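Local coordinates for putative peptidyl-arginine deiminase family protein (Campylobacter jejuni subsp. jejuni serotype O:2, PDB 6B10) that probably hydrolyses agmatine to N-carbamoylputrescine as an agmatine deiminase, a step in polyamine biosynthesis that leads to putrescine, at residues Gly155-Ser161 against Leu188-Leu194; Leu280-Lys286 against Ile306-Arg312. All coordinates share one frame; numbering follows the deposited sequence.

Contact 1 (Gly155-Ser161 against Leu188-Leu194); sequences GVMLTSS and LKQIIWL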
loop_
_atom_site.group_PDB
_atom_site.type_symbol
_atom_site.label_atom_id
_atom_site.label_comp_id
_atom_site.label_asym_id
_atom_site.label_seq_id
_atom_site.Cartn_x
_atom_site.Cartn_y
_atom_site.Cartn_z
ATOM N N GLY A 155 -4.167 -10.928 -13.656
ATOM C CA GLY A 155 -3.092 -10.637 -14.588
ATOM C C GLY A 155 -2.974 -9.182 -14.990
ATOM O O GLY A 155 -2.138 -8.838 -15.832
ATOM N N VAL A 156 -3.792 -8.316 -14.401
ATOM C CA VAL A 156 -3.730 -6.901 -14.720
ATOM C C VAL A 156 -3.055 -6.145 -13.581
ATOM O O VAL A 156 -3.307 -6.424 -12.402
ATOM C CB VAL A 156 -5.131 -6.309 -14.995
ATOM C CG1 VAL A 156 -5.014 -4.883 -15.507
ATOM C CG2 VAL A 156 -5.888 -7.156 -16.010
ATOM N N MET A 157 -2.207 -5.184 -13.940
ATOM C CA MET A 157 -1.558 -4.318 -12.961
ATOM C C MET A 157 -1.753 -2.859 -13.334
ATOM O O MET A 157 -1.703 -2.494 -14.503
ATOM C CB MET A 157 -0.059 -4.616 -12.857
ATOM C CG MET A 157 0.653 -3.801 -11.779
ATOM S SD MET A 157 2.429 -4.094 -11.713
ATOM C CE MET A 157 2.972 -3.103 -13.102
ATOM N N LEU A 158 -1.941 -2.033 -12.315
ATOM C CA LEU A 158 -2.164 -0.614 -12.463
ATOM C C LEU A 158 -0.907 0.093 -11.962
ATOM O O LEU A 158 -0.325 -0.305 -10.954
ATOM C CB LEU A 158 -3.386 -0.238 -11.621
ATOM C CG LEU A 158 -4.212 1.019 -11.839
ATOM C CD1 LEU A 158 -4.651 1.172 -13.284
ATOM C CD2 LEU A 158 -5.420 0.985 -10.905
ATOM N N THR A 159 -0.459 1.111 -12.688
ATOM C CA THR A 159 0.730 1.865 -12.288
ATOM C C THR A 159 0.749 3.235 -12.961
ATOM O O THR A 159 -0.001 3.481 -13.901
ATOM C CB THR A 159 2.032 1.090 -12.615
ATOM O OG1 THR A 159 3.152 1.718 -11.974
ATOM C CG2 THR A 159 2.275 1.018 -14.116
ATOM N N SER A 160 1.603 4.121 -12.466
ATOM C CA SER A 160 1.753 5.452 -13.047
ATOM C C SER A 160 3.026 5.541 -13.881
ATOM O O SER A 160 4.098 5.125 -13.437
ATOM C CB SER A 160 1.778 6.513 -11.948
ATOM O OG SER A 160 2.137 7.778 -12.480
ATOM N N SER A 161 2.898 6.099 -15.082
ATOM C CA SER A 161 4.041 6.352 -15.964
ATOM C C SER A 161 5.122 7.218 -15.314
ATOM O O SER A 161 6.303 7.086 -15.627
ATOM C CB SER A 161 3.566 7.030 -17.248
ATOM O OG SER A 161 2.655 6.198 -17.943
ATOM N N LEU A 188 2.013 -11.147 -15.680
ATOM C CA LEU A 188 0.888 -10.297 -16.069
ATOM C C LEU A 188 0.530 -10.449 -17.543
ATOM O O LEU A 188 1.390 -10.743 -18.362
ATOM C CB LEU A 188 1.226 -8.835 -15.776
ATOM C CG LEU A 188 1.622 -8.539 -14.334
ATOM C CD1 LEU A 188 2.243 -7.158 -14.224
ATOM C CD2 LEU A 188 0.414 -8.659 -13.426
ATOM N N LYS A 189 -0.744 -10.247 -17.866
ATOM C CA LYS A 189 -1.169 -10.128 -19.254
ATOM C C LYS A 189 -1.332 -8.665 -19.676
ATOM O O LYS A 189 -1.323 -8.373 -20.862
ATOM C CB LYS A 189 -2.455 -10.920 -19.512
ATOM C CG LYS A 189 -3.723 -10.348 -18.897
ATOM C CD LYS A 189 -4.809 -11.415 -18.888
ATOM C CE LYS A 189 -6.147 -10.872 -18.417
ATOM N NZ LYS A 189 -7.059 -11.984 -18.024
ATOM N N GLN A 190 -1.446 -7.747 -18.716
ATOM C CA GLN A 190 -1.713 -6.349 -19.034
ATOM C C GLN A 190 -1.209 -5.393 -17.954
ATOM O O GLN A 190 -1.347 -5.662 -16.759
ATOM C CB GLN A 190 -3.219 -6.151 -19.236
ATOM C CG GLN A 190 -3.655 -4.707 -19.427
ATOM C CD GLN A 190 -5.152 -4.568 -19.687
ATOM O OE1 GLN A 190 -5.927 -5.510 -19.505
ATOM N NE2 GLN A 190 -5.562 -3.384 -20.105
ATOM N N ILE A 191 -0.633 -4.277 -18.387
ATOM C CA ILE A 191 -0.302 -3.168 -17.498
ATOM C C ILE A 191 -1.003 -1.912 -17.983
ATOM O O ILE A 191 -0.876 -1.531 -19.146
ATOM C CB ILE A 191 1.211 -2.891 -17.439
ATOM C CG1 ILE A 191 1.939 -4.102 -16.844
ATOM C CG2 ILE A 191 1.484 -1.640 -16.615
ATOM C CD1 ILE A 191 3.446 -3.987 -16.829
ATOM N N ILE A 192 -1.736 -1.275 -17.079
ATOM C CA ILE A 192 -2.376 0.003 -17.340
ATOM C C ILE A 192 -1.439 1.088 -16.820
ATOM O O ILE A 192 -1.213 1.206 -15.608
ATOM C CB ILE A 192 -3.748 0.086 -16.656
ATOM C CG1 ILE A 192 -4.673 -0.985 -17.234
ATOM C CG2 ILE A 192 -4.370 1.461 -16.841
ATOM C CD1 ILE A 192 -5.896 -1.268 -16.399
ATOM N N TRP A 193 -0.874 1.849 -17.753
ATOM C CA TRP A 193 0.037 2.935 -17.445
ATOM C C TRP A 193 -0.741 4.239 -17.407
ATOM O O TRP A 193 -1.145 4.744 -18.449
ATOM C CB TRP A 193 1.118 3.026 -18.524
ATOM C CG TRP A 193 2.077 1.872 -18.558
ATOM C CD1 TRP A 193 1.954 0.710 -19.276
ATOM C CD2 TRP A 193 3.323 1.781 -17.861
ATOM N NE1 TRP A 193 3.050 -0.102 -19.055
ATOM C CE2 TRP A 193 3.901 0.535 -18.189
ATOM C CE3 TRP A 193 4.007 2.635 -16.990
ATOM C CZ2 TRP A 193 5.131 0.126 -17.677
ATOM C CZ3 TRP A 193 5.226 2.225 -16.474
ATOM C CH2 TRP A 193 5.777 0.981 -16.822
ATOM N N LEU A 194 -0.960 4.786 -16.214
ATOM C CA LEU A 194 -1.695 6.045 -16.083
ATOM C C LEU A 194 -0.780 7.261 -16.224
ATOM O O LEU A 194 0.187 7.406 -15.477
ATOM C CB LEU A 194 -2.424 6.125 -14.742
ATOM C CG LEU A 194 -3.686 5.291 -14.553
ATOM C CD1 LEU A 194 -4.259 5.611 -13.185
ATOM C CD2 LEU A 194 -4.728 5.547 -15.633
#

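Contact 2 (Leu280-Lys286 against Ile306-Arg312); sequences LIVPFYK and IIGVDAR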
loop_
_atom_site.group_PDB
_atom_site.type_symbol
_atom_site.label_atom_id
_atom_site.label_comp_id
_atom_site.label_asym_id
_atom_site.label_seq_id
_atom_site.Cartn_x
_atom_site.Cartn_y
_atom_site.Cartn_z
ATOM N N LEU A 280 -11.787 -3.637 5.110
ATOM C CA LEU A 280 -11.088 -2.625 4.349
ATOM C C LEU A 280 -10.922 -1.423 5.263
ATOM O O LEU A 280 -11.902 -0.824 5.695
ATOM C CB LEU A 280 -11.891 -2.238 3.107
ATOM C CG LEU A 280 -11.314 -1.067 2.301
ATOM C CD1 LEU A 280 -9.924 -1.383 1.775
ATOM C CD2 LEU A 280 -12.245 -0.695 1.163
ATOM N N ILE A 281 -9.679 -1.072 5.557
ATOM C CA ILE A 281 -9.403 0.018 6.478
ATOM C C ILE A 281 -9.149 1.272 5.654
ATOM O O ILE A 281 -8.209 1.324 4.868
ATOM C CB ILE A 281 -8.186 -0.282 7.386
ATOM C CG1 ILE A 281 -8.248 -1.710 7.944
ATOM C CG2 ILE A 281 -8.107 0.740 8.515
ATOM C CD1 ILE A 281 -9.501 -2.046 8.722
ATOM N N VAL A 282 -9.995 2.280 5.836
ATOM C CA VAL A 282 -9.935 3.493 5.006
ATOM C C VAL A 282 -9.469 4.689 5.829
ATOM O O VAL A 282 -9.846 4.825 6.990
ATOM C CB VAL A 282 -11.296 3.799 4.320
ATOM C CG1 VAL A 282 -11.715 2.642 3.429
ATOM C CG2 VAL A 282 -12.404 4.079 5.330
ATOM N N PRO A 283 -8.647 5.564 5.233
ATOM C CA PRO A 283 -8.251 6.762 5.959
ATOM C C PRO A 283 -9.412 7.748 6.088
ATOM O O PRO A 283 -10.143 7.977 5.119
ATOM C CB PRO A 283 -7.122 7.352 5.103
ATOM C CG PRO A 283 -7.295 6.774 3.744
ATOM C CD PRO A 283 -8.060 5.494 3.883
ATOM N N PHE A 284 -9.594 8.277 7.292
ATOM C CA PHE A 284 -10.531 9.362 7.568
ATOM C C PHE A 284 -9.702 10.612 7.857
ATOM O O PHE A 284 -8.615 10.530 8.443
ATOM C CB PHE A 284 -11.414 9.014 8.773
ATOM C CG PHE A 284 -12.696 8.276 8.431
ATOM C CD1 PHE A 284 -12.886 7.645 7.199
ATOM C CD2 PHE A 284 -13.716 8.197 9.374
ATOM C CE1 PHE A 284 -14.072 6.975 6.917
ATOM C CE2 PHE A 284 -14.901 7.524 9.100
ATOM C CZ PHE A 284 -15.080 6.910 7.871
ATOM N N TYR A 285 -10.209 11.764 7.432
ATOM C CA TYR A 285 -9.508 13.045 7.599
ATOM C C TYR A 285 -10.370 14.109 8.303
ATOM O O TYR A 285 -10.020 15.297 8.320
ATOM C CB TYR A 285 -9.044 13.545 6.231
ATOM C CG TYR A 285 -8.119 12.577 5.512
ATOM C CD1 TYR A 285 -6.832 12.323 5.994
ATOM C CD2 TYR A 285 -8.523 11.923 4.344
ATOM C CE1 TYR A 285 -5.981 11.435 5.348
ATOM C CE2 TYR A 285 -7.676 11.035 3.685
ATOM C CZ TYR A 285 -6.404 10.798 4.185
ATOM O OH TYR A 285 -5.552 9.921 3.532
ATOM N N LYS A 286 -11.481 13.671 8.890
ATOM C CA LYS A 286 -12.457 14.552 9.550
ATOM C C LYS A 286 -13.056 15.568 8.570
ATOM O O LYS A 286 -13.069 16.777 8.814
ATOM C CB LYS A 286 -11.849 15.233 10.785
ATOM C CG LYS A 286 -11.235 14.269 11.798
ATOM C CD LYS A 286 -12.248 13.250 12.304
ATOM C CE LYS A 286 -11.686 12.360 13.403
ATOM N NZ LYS A 286 -11.260 13.116 14.614
ATOM N N ILE A 306 -16.031 -2.009 6.372
ATOM C CA ILE A 306 -15.234 -0.833 6.010
ATOM C C ILE A 306 -15.083 0.011 7.272
ATOM O O ILE A 306 -16.077 0.421 7.860
ATOM C CB ILE A 306 -15.880 -0.023 4.861
ATOM C CG1 ILE A 306 -15.512 -0.614 3.493
ATOM C CG2 ILE A 306 -15.408 1.430 4.873
ATOM C CD1 ILE A 306 -15.909 -2.062 3.273
ATOM N N ILE A 307 -13.845 0.257 7.696
ATOM C CA ILE A 307 -13.596 0.932 8.969
ATOM C C ILE A 307 -12.680 2.130 8.774
ATOM O O ILE A 307 -11.567 1.993 8.282
ATOM C CB ILE A 307 -12.986 -0.033 10.011
ATOM C CG1 ILE A 307 -13.961 -1.176 10.313
ATOM C CG2 ILE A 307 -12.639 0.700 11.306
ATOM C CD1 ILE A 307 -13.302 -2.363 10.979
ATOM N N GLY A 308 -13.152 3.303 9.182
ATOM C CA GLY A 308 -12.381 4.531 9.045
ATOM C C GLY A 308 -11.403 4.714 10.189
ATOM O O GLY A 308 -11.764 4.551 11.342
ATOM N N VAL A 309 -10.166 5.064 9.869
ATOM C CA VAL A 309 -9.152 5.345 10.885
ATOM C C VAL A 309 -8.581 6.719 10.599
ATOM O O VAL A 309 -8.136 6.997 9.488
ATOM C CB VAL A 309 -8.012 4.304 10.861
ATOM C CG1 VAL A 309 -6.834 4.769 11.698
ATOM C CG2 VAL A 309 -8.519 2.954 11.347
ATOM N N ASP A 310 -8.617 7.579 11.610
ATOM C CA ASP A 310 -8.109 8.936 11.504
ATOM C C ASP A 310 -6.664 8.899 11.033
ATOM O O ASP A 310 -5.801 8.383 11.734
ATOM C CB ASP A 310 -8.226 9.614 12.876
ATOM C CG ASP A 310 -7.819 11.074 12.861
ATOM O OD1 ASP A 310 -7.471 11.619 11.798
ATOM O OD2 ASP A 310 -7.850 11.687 13.944
ATOM N N ALA A 311 -6.409 9.430 9.843
ATOM C CA ALA A 311 -5.090 9.331 9.207
ATOM C C ALA A 311 -4.358 10.668 9.094
ATOM O O ALA A 311 -3.317 10.747 8.442
ATOM C CB ALA A 311 -5.228 8.707 7.826
ATOM N N ARG A 312 -4.883 11.702 9.739
ATOM C CA ARG A 312 -4.345 13.061 9.596
ATOM C C ARG A 312 -2.876 13.193 9.987
ATOM O O ARG A 312 -2.102 13.848 9.293
ATOM C CB ARG A 312 -5.175 14.045 10.421
ATOM C CG ARG A 312 -6.565 14.271 9.862
ATOM C CD ARG A 312 -7.358 15.192 10.755
ATOM N NE ARG A 312 -7.551 14.592 12.073
ATOM C CZ ARG A 312 -7.939 15.251 13.158
ATOM N NH1 ARG A 312 -8.186 16.552 13.104
ATOM N NH2 ARG A 312 -8.089 14.601 14.301
#

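Contact 1 (Gly155-Ser161 against Leu188-Leu194)
Thr159 and Trp193 sit side by side on neighbouring strands, and the methyl CG2 of Thr159 lies over one face of the indole, 4.0 Å from the centroid of the Trp193 six-membered ring. This CH-pi contact depends on chi1 of -168°, which turns OG1 anti to the backbone N and leaves CG2 directed at the ring. Ile191 CG2 rests on the same indole face, off toward its rim, and touches Thr159 CG2 at 3.7 Å. Further along this side, Met157 bends at chi3 and brings CE to 3.9 Å from Ile191 CD1, while its CB meets Leu188 CD1. Val156, Leu158 and Ile192 share the other face of the sheet, where Leu158 CD1 packs against Ile192 CG2 at 3.6 Å. Parallel strands 156-160 and 190-194, joined through helices 161-167 and 175-186, form a beta-alpha-beta crossover, consistent with a blade of the alpha/beta propeller of guanidine-modifying enzymes; strand 149-151 flanks 156-160 on its far side. Backbone bonds alternate along the pair, among them Leu194 N to Thr159 O, 2.8 Å and almost straight at 179°. At the opening end, Gly155 O accepts from both Lys189 N and Gln190 N. Farther out, Asp179 takes the Trp193 NE1 hydrogen, Lys175 makes a cation-pi contact with the indole, and Ser148 O bonds Thr159 OG1.

Contact 2 (Leu280-Lys286 against Ile306-Arg312)
The ring of Phe284 lies flat against the backbone at Gly308, whose CA stands 3.5 Å from the Phe284 ring centroid, only 7° off the normal. With no side chain at Gly308, the phenyl can settle directly on the main chain. On the same face of the sheet, Leu280 and Ile306 lie alongside one another, Leu280 CB to Ile306 CG1 at 4.0 Å, and Val282 CG2 reaches Ile306 CG2. The reverse face is aliphatic: Ile281 and Val309 meet at an angle through their CG2 methyls, 3.6 Å apart. Just past the strand, Ala311 CB meets Pro283 CB. Where the strands end, Arg312 grips Asp310 side-on, NE to OD1 at 3.0 Å and NH2 to OD2 at 2.9 Å, with the carboxylate near the guanidinium plane. Lys286 crosses this pair at about a right angle. Its CG, anti to the carbonyl carbon (chi1 -54°), lies over the guanidinium face; bends at chi2 and chi4 then turn Lys286 NZ toward Asp310 OD2, a long salt bridge of 3.8 Å, so Asp310 probably offsets two neighbouring positive charges. Helix 289-300 packs against the Leu280, Val282 and Ile306 side, completing the beta-alpha-beta unit in which strands 279-284 and 305-310 are parallel neighbours.

Overall arrangement
Both contacts pair parallel strands through a helical connection, and each forms part of a three-strand sheet whose middle strand also has an antiparallel neighbour. They hold separate elements, on opposite sides of the chain's centre, with centres about 27 Å apart and nearest atoms about 14 Å apart. Each is partly buried, with hydrophobic packing along the strands. The exposed lysine of contact 1 lies at its opening end, that of contact 2 at its closing end, within a salt-bridge network. Both have helices on one face, 161-167 and 175-186 in contact 1 and 289-300 in contact 2; the other face meets helix 37-52 in contact 2 but includes loop contacts at Ile192 and Leu194 in contact 1.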